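Local structure of gamma-glutamyl-gamma-aminobutyrate hydrolase PuuD (Escherichia coli, 6VTV) at residues N11-C19 / K65-S74; V78-E89 / V126-K135. The protein hydrolyses the gamma-glutamyl linkage of gamma-glutamyl-gamma-aminobutyrate, releasing 4-aminobutanoate and L-glutamate in the last step of putrescine degradation. All blocks are in the same frame, centred on the assembly; numbering follows the deposited sequence.

Contact 1: N11-C19 / K65-S74; sequences NPVIGVVMC and KLDGIYLPGS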
ATOM      1  N   ASN B  11     -14.888 -10.112   5.723  1.00 33.54           N
ATOM      2  CA  ASN B  11     -14.091  -8.986   6.183  1.00 31.99           C
ATOM      3  C   ASN B  11     -14.299  -7.786   5.275  1.00 33.50           C
ATOM      4  O   ASN B  11     -13.987  -7.866   4.076  1.00 33.71           O
ATOM      5  CB  ASN B  11     -12.619  -9.373   6.227  1.00 29.34           C
ATOM      6  CG  ASN B  11     -12.393 -10.685   6.956  1.00 41.28           C
ATOM      7  OD1 ASN B  11     -12.340 -11.751   6.340  1.00 38.21           O
ATOM      8  ND2 ASN B  11     -12.267 -10.614   8.276  1.00 31.80           N
ATOM      9  N   PRO B  12     -14.815  -6.668   5.789  1.00 33.87           N
ATOM     10  CA  PRO B  12     -15.055  -5.501   4.932  1.00 28.15           C
ATOM     11  C   PRO B  12     -13.761  -4.956   4.347  1.00 26.83           C
ATOM     12  O   PRO B  12     -12.701  -4.989   4.977  1.00 24.14           O
ATOM     13  CB  PRO B  12     -15.704  -4.488   5.886  1.00 30.59           C
ATOM     14  CG  PRO B  12     -16.247  -5.306   7.012  1.00 33.86           C
ATOM     15  CD  PRO B  12     -15.307  -6.464   7.162  1.00 33.76           C
ATOM     16  N   VAL B  13     -13.859  -4.448   3.122  1.00 25.08           N
ATOM     17  CA  VAL B  13     -12.712  -3.860   2.438  1.00 25.22           C
ATOM     18  C   VAL B  13     -12.471  -2.467   3.004  1.00 27.04           C
ATOM     19  O   VAL B  13     -13.348  -1.599   2.942  1.00 23.28           O
ATOM     20  CB  VAL B  13     -12.936  -3.804   0.920  1.00 26.93           C
ATOM     21  CG1 VAL B  13     -11.717  -3.208   0.230  1.00 22.71           C
ATOM     22  CG2 VAL B  13     -13.245  -5.189   0.374  1.00 27.74           C
ATOM     23  N   ILE B  14     -11.278  -2.247   3.549  1.00 27.60           N
ATOM     24  CA  ILE B  14     -10.906  -0.975   4.157  1.00 26.83           C
ATOM     25  C   ILE B  14      -9.830  -0.329   3.298  1.00 24.00           C
ATOM     26  O   ILE B  14      -8.731  -0.877   3.147  1.00 26.89           O
ATOM     27  CB  ILE B  14     -10.418  -1.162   5.602  1.00 24.28           C
ATOM     28  CG1 ILE B  14     -11.412  -2.010   6.402  1.00 24.25           C
ATOM     29  CG2 ILE B  14     -10.212   0.184   6.267  1.00 24.54           C
ATOM     30  CD1 ILE B  14     -12.806  -1.424   6.468  1.00 23.86           C
ATOM     31  N   GLY B  15     -10.144   0.834   2.731  1.00 25.30           N
ATOM     32  CA  GLY B  15      -9.156   1.603   2.003  1.00 19.01           C
ATOM     33  C   GLY B  15      -8.300   2.430   2.939  1.00 19.73           C
ATOM     34  O   GLY B  15      -8.825   3.224   3.724  1.00 17.88           O
ATOM     35  N   VAL B  16      -6.982   2.257   2.873  1.00 20.02           N
ATOM     36  CA  VAL B  16      -6.052   2.907   3.788  1.00 18.49           C
ATOM     37  C   VAL B  16      -5.210   3.900   2.999  1.00 20.89           C
ATOM     38  O   VAL B  16      -4.467   3.511   2.089  1.00 20.35           O
ATOM     39  CB  VAL B  16      -5.164   1.885   4.513  1.00 22.12           C
ATOM     40  CG1 VAL B  16      -4.456   2.545   5.676  1.00 21.11           C
ATOM     41  CG2 VAL B  16      -5.995   0.708   4.994  1.00 20.88           C
ATOM     42  N   VAL B  17      -5.322   5.180   3.355  1.00 19.17           N
ATOM     43  CA  VAL B  17      -4.560   6.223   2.682  1.00 20.33           C
ATOM     44  C   VAL B  17      -3.093   6.111   3.069  1.00 20.82           C
ATOM     45  O   VAL B  17      -2.748   6.016   4.254  1.00 20.43           O
ATOM     46  CB  VAL B  17      -5.128   7.608   3.025  1.00 22.65           C
ATOM     47  CG1 VAL B  17      -4.170   8.706   2.584  1.00 27.25           C
ATOM     48  CG2 VAL B  17      -6.489   7.795   2.369  1.00 20.55           C
ATOM     49  N   MET B  18      -2.219   6.123   2.069  1.00 25.68           N
ATOM     50  CA  MET B  18      -0.792   5.965   2.290  1.00 25.44           C
ATOM     51  C   MET B  18      -0.110   7.323   2.451  1.00 22.63           C
ATOM     52  O   MET B  18      -0.705   8.381   2.235  1.00 24.79           O
ATOM     53  CB  MET B  18      -0.164   5.187   1.135  1.00 23.42           C
ATOM     54  CG  MET B  18      -0.879   3.891   0.807  1.00 24.19           C
ATOM     55  SD  MET B  18      -0.159   3.063  -0.621  1.00 28.50           S
ATOM     56  CE  MET B  18       1.339   2.432   0.114  1.00 20.02           C
ATOM     57  N   CYS B  19       1.162   7.277   2.842  1.00 19.17           N
ATOM     58  CA  CYS B  19       2.006   8.455   2.967  1.00 22.62           C
ATOM     59  C   CYS B  19       3.184   8.350   2.007  1.00 25.44           C
ATOM     60  O   CYS B  19       3.547   7.263   1.549  1.00 28.30           O
ATOM     61  CB  CYS B  19       2.526   8.630   4.403  1.00 28.08           C
ATOM     62  SG  CYS B  19       1.256   8.733   5.672  1.00 31.18           S
ATOM     63  N   LYS B  65     -16.082  -0.192  -4.177  1.00 34.29           N
ATOM     64  CA  LYS B  65     -15.436  -1.397  -3.677  1.00 36.87           C
ATOM     65  C   LYS B  65     -14.879  -1.233  -2.269  1.00 34.64           C
ATOM     66  O   LYS B  65     -14.344  -2.199  -1.714  1.00 33.47           O
ATOM     67  CB  LYS B  65     -14.323  -1.824  -4.639  1.00 41.21           C
ATOM     68  CG  LYS B  65     -14.850  -2.306  -5.982  1.00 48.73           C
ATOM     69  CD  LYS B  65     -13.806  -2.196  -7.080  1.00 49.89           C
ATOM     70  CE  LYS B  65     -14.363  -2.695  -8.404  1.00 52.38           C
ATOM     71  NZ  LYS B  65     -13.484  -2.342  -9.552  1.00 53.86           N
ATOM     72  N   LEU B  66     -14.995  -0.048  -1.678  1.00 30.88           N
ATOM     73  CA  LEU B  66     -14.519   0.207  -0.326  1.00 27.67           C
ATOM     74  C   LEU B  66     -15.696   0.224   0.638  1.00 30.40           C
ATOM     75  O   LEU B  66     -16.686   0.928   0.407  1.00 32.63           O
ATOM     76  CB  LEU B  66     -13.762   1.534  -0.254  1.00 28.12           C
ATOM     77  CG  LEU B  66     -12.570   1.685  -1.198  1.00 32.04           C
ATOM     78  CD1 LEU B  66     -12.028   3.104  -1.152  1.00 32.34           C
ATOM     79  CD2 LEU B  66     -11.485   0.684  -0.842  1.00 27.87           C
ATOM     80  N   ASP B  67     -15.589  -0.553   1.715  1.00 28.77           N
ATOM     81  CA  ASP B  67     -16.585  -0.545   2.776  1.00 29.99           C
ATOM     82  C   ASP B  67     -16.222   0.391   3.920  1.00 27.24           C
ATOM     83  O   ASP B  67     -17.046   0.596   4.817  1.00 28.57           O
ATOM     84  CB  ASP B  67     -16.793  -1.965   3.321  1.00 35.47           C
ATOM     85  CG  ASP B  67     -17.049  -2.980   2.222  1.00 36.67           C
ATOM     86  OD1 ASP B  67     -17.940  -2.738   1.379  1.00 35.62           O
ATOM     87  OD2 ASP B  67     -16.360  -4.022   2.203  1.00 34.14           O
ATOM     88  N   GLY B  68     -15.019   0.955   3.907  1.00 25.86           N
ATOM     89  CA  GLY B  68     -14.599   1.884   4.937  1.00 26.85           C
ATOM     90  C   GLY B  68     -13.324   2.583   4.527  1.00 29.96           C
ATOM     91  O   GLY B  68     -12.543   2.068   3.720  1.00 31.85           O
ATOM     92  N   ILE B  69     -13.127   3.773   5.090  1.00 26.83           N
ATOM     93  CA  ILE B  69     -11.956   4.598   4.813  1.00 25.55           C
ATOM     94  C   ILE B  69     -11.143   4.721   6.094  1.00 25.44           C
ATOM     95  O   ILE B  69     -11.698   4.994   7.165  1.00 26.38           O
ATOM     96  CB  ILE B  69     -12.346   5.986   4.274  1.00 29.03           C
ATOM     97  CG1 ILE B  69     -13.218   5.848   3.023  1.00 32.93           C
ATOM     98  CG2 ILE B  69     -11.103   6.807   3.963  1.00 22.05           C
ATOM     99  CD1 ILE B  69     -12.609   4.975   1.948  1.00 34.24           C
ATOM    100  N   TYR B  70      -9.831   4.531   5.978  1.00 26.69           N
ATOM    101  CA  TYR B  70      -8.922   4.470   7.119  1.00 25.28           C
ATOM    102  C   TYR B  70      -7.829   5.509   6.908  1.00 24.41           C
ATOM    103  O   TYR B  70      -7.040   5.401   5.963  1.00 20.36           O
ATOM    104  CB  TYR B  70      -8.337   3.064   7.254  1.00 24.59           C
ATOM    105  CG  TYR B  70      -7.493   2.804   8.482  1.00 21.98           C
ATOM    106  CD1 TYR B  70      -7.773   3.417   9.698  1.00 24.12           C
ATOM    107  CD2 TYR B  70      -6.426   1.918   8.428  1.00 21.81           C
ATOM    108  CE1 TYR B  70      -6.998   3.162  10.820  1.00 27.63           C
ATOM    109  CE2 TYR B  70      -5.647   1.662   9.535  1.00 26.79           C
ATOM    110  CZ  TYR B  70      -5.936   2.280  10.730  1.00 29.44           C
ATOM    111  OH  TYR B  70      -5.155   2.014  11.832  1.00 29.69           O
ATOM    112  N   LEU B  71      -7.788   6.519   7.777  1.00 21.48           N
ATOM    113  CA  LEU B  71      -6.814   7.602   7.673  1.00 21.75           C
ATOM    114  C   LEU B  71      -5.768   7.459   8.770  1.00 21.01           C
ATOM    115  O   LEU B  71      -6.004   7.888   9.911  1.00 23.81           O
ATOM    116  CB  LEU B  71      -7.506   8.965   7.771  1.00 23.73           C
ATOM    117  CG  LEU B  71      -8.608   9.288   6.761  1.00 27.65           C
ATOM    118  CD1 LEU B  71      -9.089  10.710   6.966  1.00 31.30           C
ATOM    119  CD2 LEU B  71      -8.124   9.088   5.336  1.00 23.99           C
ATOM    120  N   PRO B  72      -4.606   6.879   8.488  1.00 17.99           N
ATOM    121  CA  PRO B  72      -3.582   6.732   9.526  1.00 21.95           C
ATOM    122  C   PRO B  72      -2.935   8.064   9.869  1.00 23.54           C
ATOM    123  O   PRO B  72      -3.035   9.050   9.136  1.00 23.84           O
ATOM    124  CB  PRO B  72      -2.560   5.776   8.896  1.00 20.39           C
ATOM    125  CG  PRO B  72      -3.225   5.218   7.669  1.00 20.05           C
ATOM    126  CD  PRO B  72      -4.194   6.261   7.218  1.00 19.75           C
ATOM    127  N   GLY B  73      -2.265   8.078  11.015  1.00 26.79           N
ATOM    128  CA  GLY B  73      -1.425   9.202  11.368  1.00 29.93           C
ATOM    129  C   GLY B  73      -0.132   9.202  10.574  1.00 28.21           C
ATOM    130  O   GLY B  73       0.183   8.271   9.830  1.00 24.28           O
ATOM    131  N   SER B  74       0.634  10.277  10.744  1.00 30.68           N
ATOM    132  CA  SER B  74       1.879  10.456  10.009  1.00 30.74           C
ATOM    133  C   SER B  74       2.650  11.633  10.593  1.00 29.46           C
ATOM    134  O   SER B  74       2.040  12.555  11.150  1.00 32.90           O
ATOM    135  CB  SER B  74       1.596  10.685   8.522  1.00 33.39           C
ATOM    136  OG  SER B  74       2.789  10.900   7.786  1.00 37.81           O
TER
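D67 and V13 meet because the D67 side chain swings CG opposite its own carbonyl carbon (chi1 -51°), which carries OD2 to the backbone N of V13, 2.7 Å away. On the same face as I14, Y70 sets CG opposite its backbone N (chi1 -174°); its ring then lies alongside V16, both side chains pointing the same way. The V13 N-H reaches OD2 on the anti side of the carboxylate, and D67 N returns a 2.8 Å bond to V13 O, so one residue grips both polar ends of V13. Beyond this pair the chains run as parallel strands, 13-17 beside 68-71, with axes inclined at 29°. G15 bonds through both its N, to G68 O, and its O, from Y70 N; V17 N then bonds Y70 O at 3.1 Å. V16 CG1 sits 3.4 Å from Y70 CD2 and also touches P72 CG, while I14 CG2 rests on Y70 CB. On the other face the L66 methyl CD2 comes over the CA of G15, where no side chain intervenes. V17 CG2 meets L71 CD2 at 3.6 Å, and at the C-terminal end C19 SG approaches S74 OG. These are neighbouring strands in the central sheet of the class I glutamine amidotransferase fold, with helices 94-109 and 235-254 packed against them. G73, on the loop leaving strand 68-71, lies close to C118, the predicted nucleophile. K255 forms a salt bridge with the second oxygen of D67, OD1. The carboxylate therefore stands between a backbone N-H and an ammonium group, a setting that should favour its ionised form in this buried place.

Contact 2: V78-E89 / V126-K135; sequences VQPHLYGENGDE and VATGGSLHRK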
ATOM      1  N   VAL B  78      -0.728  18.852   7.621  1.00 27.83           N
ATOM      2  CA  VAL B  78      -1.517  19.362   6.509  1.00 24.46           C
ATOM      3  C   VAL B  78      -0.982  20.724   6.084  1.00 23.25           C
ATOM      4  O   VAL B  78      -0.575  21.541   6.920  1.00 23.43           O
ATOM      5  CB  VAL B  78      -2.999  19.440   6.914  1.00 21.20           C
ATOM      6  CG1 VAL B  78      -3.852  19.959   5.764  1.00 20.18           C
ATOM      7  CG2 VAL B  78      -3.492  18.076   7.382  1.00 20.15           C
ATOM      8  N   GLN B  79      -0.969  20.967   4.777  1.00 24.66           N
ATOM      9  CA  GLN B  79      -0.539  22.261   4.265  1.00 26.83           C
ATOM     10  C   GLN B  79      -1.455  23.358   4.799  1.00 26.20           C
ATOM     11  O   GLN B  79      -2.684  23.241   4.686  1.00 23.21           O
ATOM     12  CB  GLN B  79      -0.544  22.270   2.737  1.00 28.10           C
ATOM     13  CG  GLN B  79       0.491  21.357   2.104  1.00 26.84           C
ATOM     14  CD  GLN B  79       0.223  21.112   0.633  1.00 31.92           C
ATOM     15  OE1 GLN B  79       0.951  21.599  -0.233  1.00 33.62           O
ATOM     16  NE2 GLN B  79      -0.830  20.357   0.340  1.00 31.99           N
ATOM     17  N   PRO B  80      -0.908  24.427   5.382  1.00 28.10           N
ATOM     18  CA  PRO B  80      -1.769  25.450   6.001  1.00 32.68           C
ATOM     19  C   PRO B  80      -2.705  26.148   5.027  1.00 34.15           C
ATOM     20  O   PRO B  80      -3.732  26.682   5.463  1.00 31.17           O
ATOM     21  CB  PRO B  80      -0.759  26.434   6.610  1.00 32.30           C
ATOM     22  CG  PRO B  80       0.494  25.629   6.790  1.00 31.61           C
ATOM     23  CD  PRO B  80       0.521  24.679   5.631  1.00 29.60           C
ATOM     24  N   HIS B  81      -2.394  26.163   3.728  1.00 34.98           N
ATOM     25  CA  HIS B  81      -3.278  26.820   2.772  1.00 37.12           C
ATOM     26  C   HIS B  81      -4.573  26.055   2.549  1.00 31.21           C
ATOM     27  O   HIS B  81      -5.514  26.619   1.980  1.00 31.48           O
ATOM     28  CB  HIS B  81      -2.559  27.031   1.434  1.00 37.48           C
ATOM     29  CG  HIS B  81      -2.507  25.808   0.572  1.00 32.11           C
ATOM     30  ND1 HIS B  81      -1.483  24.889   0.646  1.00 29.06           N
ATOM     31  CD2 HIS B  81      -3.345  25.361  -0.393  1.00 31.50           C
ATOM     32  CE1 HIS B  81      -1.697  23.923  -0.230  1.00 30.96           C
ATOM     33  NE2 HIS B  81      -2.819  24.186  -0.874  1.00 32.13           N
ATOM     34  N   LEU B  82      -4.649  24.794   2.981  1.00 28.34           N
ATOM     35  CA  LEU B  82      -5.883  24.035   2.826  1.00 27.44           C
ATOM     36  C   LEU B  82      -6.966  24.489   3.794  1.00 27.22           C
ATOM     37  O   LEU B  82      -8.145  24.198   3.564  1.00 27.53           O
ATOM     38  CB  LEU B  82      -5.612  22.541   2.998  1.00 28.55           C
ATOM     39  CG  LEU B  82      -4.908  21.878   1.811  1.00 32.10           C
ATOM     40  CD1 LEU B  82      -4.597  20.421   2.111  1.00 30.46           C
ATOM     41  CD2 LEU B  82      -5.746  22.002   0.547  1.00 30.81           C
ATOM     42  N   TYR B  83      -6.602  25.191   4.870  1.00 28.05           N
ATOM     43  CA  TYR B  83      -7.576  25.834   5.742  1.00 31.15           C
ATOM     44  C   TYR B  83      -7.372  27.346   5.782  1.00 34.87           C
ATOM     45  O   TYR B  83      -7.626  27.992   6.801  1.00 38.84           O
ATOM     46  CB  TYR B  83      -7.552  25.237   7.152  1.00 29.43           C
ATOM     47  CG  TYR B  83      -6.194  25.129   7.813  1.00 28.68           C
ATOM     48  CD1 TYR B  83      -5.363  24.040   7.569  1.00 27.42           C
ATOM     49  CD2 TYR B  83      -5.756  26.098   8.707  1.00 30.83           C
ATOM     50  CE1 TYR B  83      -4.129  23.931   8.182  1.00 27.70           C
ATOM     51  CE2 TYR B  83      -4.522  25.997   9.323  1.00 28.91           C
ATOM     52  CZ  TYR B  83      -3.714  24.914   9.057  1.00 28.70           C
ATOM     53  OH  TYR B  83      -2.485  24.809   9.668  1.00 27.90           O
ATOM     54  N   GLY B  84      -6.906  27.919   4.673  1.00 37.23           N
ATOM     55  CA  GLY B  84      -6.918  29.358   4.496  1.00 39.99           C
ATOM     56  C   GLY B  84      -5.800  30.132   5.156  1.00 39.63           C
ATOM     57  O   GLY B  84      -5.911  31.354   5.290  1.00 38.43           O
ATOM     58  N   GLU B  85      -4.723  29.472   5.567  1.00 36.79           N
ATOM     59  CA  GLU B  85      -3.602  30.150   6.200  1.00 39.21           C
ATOM     60  C   GLU B  85      -2.412  30.206   5.251  1.00 39.84           C
ATOM     61  O   GLU B  85      -2.308  29.430   4.298  1.00 37.04           O
ATOM     62  CB  GLU B  85      -3.211  29.456   7.510  1.00 41.06           C
ATOM     63  CG  GLU B  85      -4.304  29.504   8.568  1.00 44.04           C
ATOM     64  CD  GLU B  85      -3.770  29.319   9.974  1.00 44.30           C
ATOM     65  OE1 GLU B  85      -2.534  29.337  10.147  1.00 44.55           O
ATOM     66  OE2 GLU B  85      -4.588  29.160  10.905  1.00 44.29           O
ATOM     67  N   ASN B  86      -1.513  31.144   5.522  1.00 43.39           N
ATOM     68  CA  ASN B  86      -0.352  31.382   4.679  1.00 47.93           C
ATOM     69  C   ASN B  86       0.906  30.803   5.316  1.00 43.34           C
ATOM     70  O   ASN B  86       0.972  30.570   6.525  1.00 44.80           O
ATOM     71  CB  ASN B  86      -0.170  32.880   4.418  1.00 59.09           C
ATOM     72  CG  ASN B  86      -1.293  33.465   3.585  1.00 70.00           C
ATOM     73  OD1 ASN B  86      -2.142  34.199   4.092  1.00 74.72           O
ATOM     74  ND2 ASN B  86      -1.306  33.139   2.297  1.00 73.76           N
ATOM     75  N   GLY B  87       1.912  30.571   4.476  1.00 40.80           N
ATOM     76  CA  GLY B  87       3.153  29.972   4.923  1.00 41.20           C
ATOM     77  C   GLY B  87       3.115  28.459   4.878  1.00 37.42           C
ATOM     78  O   GLY B  87       2.112  27.827   4.534  1.00 34.56           O
ATOM     79  N   ASP B  88       4.248  27.865   5.234  1.00 36.24           N
ATOM     80  CA  ASP B  88       4.393  26.418   5.260  1.00 39.68           C
ATOM     81  C   ASP B  88       4.787  25.955   6.657  1.00 43.71           C
ATOM     82  O   ASP B  88       5.086  26.755   7.547  1.00 45.26           O
ATOM     83  CB  ASP B  88       5.426  25.941   4.227  1.00 40.78           C
ATOM     84  CG  ASP B  88       6.813  26.522   4.464  1.00 47.10           C
ATOM     85  OD1 ASP B  88       6.979  27.352   5.382  1.00 48.55           O
ATOM     86  OD2 ASP B  88       7.746  26.142   3.725  1.00 52.64           O
ATOM     87  N   GLU B  89       4.781  24.643   6.831  1.00 44.82           N
ATOM     88  CA  GLU B  89       5.232  23.980   8.041  1.00 47.60           C
ATOM     89  C   GLU B  89       6.208  22.882   7.648  1.00 47.08           C
ATOM     90  O   GLU B  89       6.166  22.381   6.519  1.00 44.19           O
ATOM     91  CB  GLU B  89       4.055  23.386   8.828  1.00 47.65           C
ATOM     92  CG  GLU B  89       3.214  24.420   9.563  1.00 47.56           C
ATOM     93  CD  GLU B  89       4.013  25.206  10.587  1.00 51.92           C
ATOM     94  OE1 GLU B  89       4.891  24.609  11.243  1.00 54.93           O
ATOM     95  OE2 GLU B  89       3.760  26.420  10.737  1.00 50.92           O
ATOM     96  N   VAL B 126      -9.967  19.787   8.742  1.00 23.62           N
ATOM     97  CA  VAL B 126      -9.719  20.717   7.645  1.00 23.59           C
ATOM     98  C   VAL B 126     -10.678  20.452   6.489  1.00 23.74           C
ATOM     99  O   VAL B 126     -11.160  21.390   5.842  1.00 26.73           O
ATOM    100  CB  VAL B 126      -8.247  20.634   7.201  1.00 21.83           C
ATOM    101  CG1 VAL B 126      -8.020  21.442   5.930  1.00 23.43           C
ATOM    102  CG2 VAL B 126      -7.336  21.130   8.312  1.00 21.28           C
ATOM    103  N   ALA B 127     -10.985  19.180   6.219  1.00 22.65           N
ATOM    104  CA  ALA B 127     -11.825  18.855   5.070  1.00 24.01           C
ATOM    105  C   ALA B 127     -13.243  19.386   5.232  1.00 25.30           C
ATOM    106  O   ALA B 127     -13.907  19.693   4.234  1.00 26.75           O
ATOM    107  CB  ALA B 127     -11.855  17.344   4.843  1.00 27.31           C
ATOM    108  N   THR B 128     -13.723  19.509   6.467  1.00 24.39           N
ATOM    109  CA  THR B 128     -15.084  19.954   6.729  1.00 28.91           C
ATOM    110  C   THR B 128     -15.168  21.440   7.057  1.00 31.30           C
ATOM    111  O   THR B 128     -16.227  21.909   7.486  1.00 36.34           O
ATOM    112  CB  THR B 128     -15.698  19.126   7.858  1.00 29.41           C
ATOM    113  OG1 THR B 128     -14.786  19.070   8.963  1.00 29.68           O
ATOM    114  CG2 THR B 128     -15.988  17.712   7.374  1.00 31.32           C
ATOM    115  N   GLY B 129     -14.087  22.189   6.862  1.00 29.06           N
ATOM    116  CA  GLY B 129     -14.106  23.629   7.016  1.00 27.49           C
ATOM    117  C   GLY B 129     -13.424  24.177   8.251  1.00 29.00           C
ATOM    118  O   GLY B 129     -13.529  25.381   8.506  1.00 27.98           O
ATOM    119  N   GLY B 130     -12.730  23.344   9.023  1.00 28.79           N
ATOM    120  CA  GLY B 130     -12.067  23.785  10.232  1.00 31.06           C
ATOM    121  C   GLY B 130     -10.642  24.238   9.982  1.00 29.83           C
ATOM    122  O   GLY B 130     -10.185  24.382   8.846  1.00 29.29           O
ATOM    123  N   SER B 131      -9.929  24.468  11.083  1.00 27.46           N
ATOM    124  CA  SER B 131      -8.550  24.930  11.039  1.00 26.60           C
ATOM    125  C   SER B 131      -7.757  24.235  12.135  1.00 26.64           C
ATOM    126  O   SER B 131      -8.316  23.557  13.003  1.00 21.90           O
ATOM    127  CB  SER B 131      -8.462  26.453  11.193  1.00 26.60           C
ATOM    128  OG  SER B 131      -8.996  26.866  12.438  1.00 26.10           O
ATOM    129  N   LEU B 132      -6.438  24.417  12.098  1.00 28.29           N
ATOM    130  CA  LEU B 132      -5.534  23.734  13.010  1.00 27.92           C
ATOM    131  C   LEU B 132      -4.626  24.728  13.716  1.00 26.64           C
ATOM    132  O   LEU B 132      -4.305  25.794  13.185  1.00 25.63           O
ATOM    133  CB  LEU B 132      -4.662  22.710  12.273  1.00 28.15           C
ATOM    134  CG  LEU B 132      -5.365  21.711  11.359  1.00 27.11           C
ATOM    135  CD1 LEU B 132      -4.340  20.849  10.646  1.00 24.34           C
ATOM    136  CD2 LEU B 132      -6.333  20.854  12.157  1.00 26.25           C
ATOM    137  N   HIS B 133      -4.216  24.360  14.929  1.00 23.77           N
ATOM    138  CA  HIS B 133      -3.084  25.002  15.584  1.00 29.83           C
ATOM    139  C   HIS B 133      -1.805  24.465  14.958  1.00 26.61           C
ATOM    140  O   HIS B 133      -1.579  23.251  14.953  1.00 24.58           O
ATOM    141  CB  HIS B 133      -3.094  24.724  17.087  1.00 32.63           C
ATOM    142  CG  HIS B 133      -4.144  25.475  17.844  1.00 34.43           C
ATOM    143  ND1 HIS B 133      -4.060  26.829  18.088  1.00 37.51           N
ATOM    144  CD2 HIS B 133      -5.290  25.057  18.431  1.00 35.08           C
ATOM    145  CE1 HIS B 133      -5.116  27.214  18.783  1.00 39.04           C
ATOM    146  NE2 HIS B 133      -5.877  26.157  19.004  1.00 37.05           N
ATOM    147  N   ARG B 134      -0.968  25.354  14.425  1.00 27.10           N
ATOM    148  CA  ARG B 134       0.258  24.896  13.782  1.00 29.15           C
ATOM    149  C   ARG B 134       1.375  24.615  14.777  1.00 33.21           C
ATOM    150  O   ARG B 134       2.287  23.842  14.462  1.00 31.36           O
ATOM    151  CB  ARG B 134       0.720  25.920  12.743  1.00 30.08           C
ATOM    152  CG  ARG B 134      -0.175  25.963  11.516  1.00 29.26           C
ATOM    153  CD  ARG B 134      -0.069  27.280  10.768  1.00 33.77           C
ATOM    154  NE  ARG B 134       1.161  27.376   9.989  1.00 37.02           N
ATOM    155  CZ  ARG B 134       1.369  28.278   9.036  1.00 41.57           C
ATOM    156  NH1 ARG B 134       0.424  29.162   8.742  1.00 43.62           N
ATOM    157  NH2 ARG B 134       2.518  28.298   8.374  1.00 34.02           N
ATOM    158  N   LYS B 135       1.322  25.215  15.969  1.00 29.64           N
ATOM    159  CA  LYS B 135       2.336  25.018  17.010  1.00 28.45           C
ATOM    160  C   LYS B 135       1.613  24.999  18.356  1.00 28.23           C
ATOM    161  O   LYS B 135       1.403  26.048  18.971  1.00 30.60           O
ATOM    162  CB  LYS B 135       3.405  26.105  16.967  1.00 33.17           C
ATOM    163  CG  LYS B 135       4.231  26.134  15.692  1.00 36.81           C
ATOM    164  CD  LYS B 135       5.217  24.979  15.640  1.00 39.04           C
ATOM    165  CE  LYS B 135       6.413  25.227  16.541  1.00 42.30           C
ATOM    166  NZ  LYS B 135       7.343  24.063  16.546  1.00 43.57           N
TER
HETATM  167  O   HOH W   1      -2.318  27.975  13.356  1.00 44.82           O
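R134 reaches across to the loop 78-89 with every part of its side chain in use. R134 CB lies 3.7 Å from E89 OE2, CG meets the Y83 hydroxyl at the edge of that ring, and CD touches E85 OE1. A bend at chi3 (76°) then brings R134 NE to E89 OE2 in a 2.9 Å salt-bridging bond, on the anti side of the carboxylate. The guanidinium turns into the curve of the loop, where P80 CG sits over the centre of one face. R134 NH1 donates to N86 O at 2.7 Å and, in the guanidinium plane, R134 NH1 meets E85 OE1 at 3.3 Å. NH2 bonds D88 O from above its carbonyl plane. E85, E89 and R134 thus form a salt-bridge network that ties the loop before helix 94-109 to the chain just past strand 132-133; E85 OE2 is paired with K192. Upstream, G129 ends helix 119-127 in a Schellman motif, and the chain then runs along Y83, whose ring has P80 O over one face and L132 N over the opposite one, while V126 CG2 approaches Y83 CD1 at 3.6 Å. A water bonded to R134 N and L132 O makes a weak third bond to E85 OE1.

Along the chain the contacts come in series, contact 1 closing at S74 and contact 2 opening at V78, their centres about 23 Å apart. Contact 1 is buried in the central sheet; contact 2 is nearer the periphery, where the loop leaving strand 68-71 folds against the end of helix 119-127 and strand 132-133. Helix 94-109 borders both, touching V17 and L71 in one, L82 and A127 in the other. C118, the predicted nucleophile, lies beside G73, and its side chain is about 10 Å from that of V78. The second subunit touches only contact 1. The chain leaving strand 68-71 thus passes the predicted nucleophile before being fixed to the far end of the helix that follows C118.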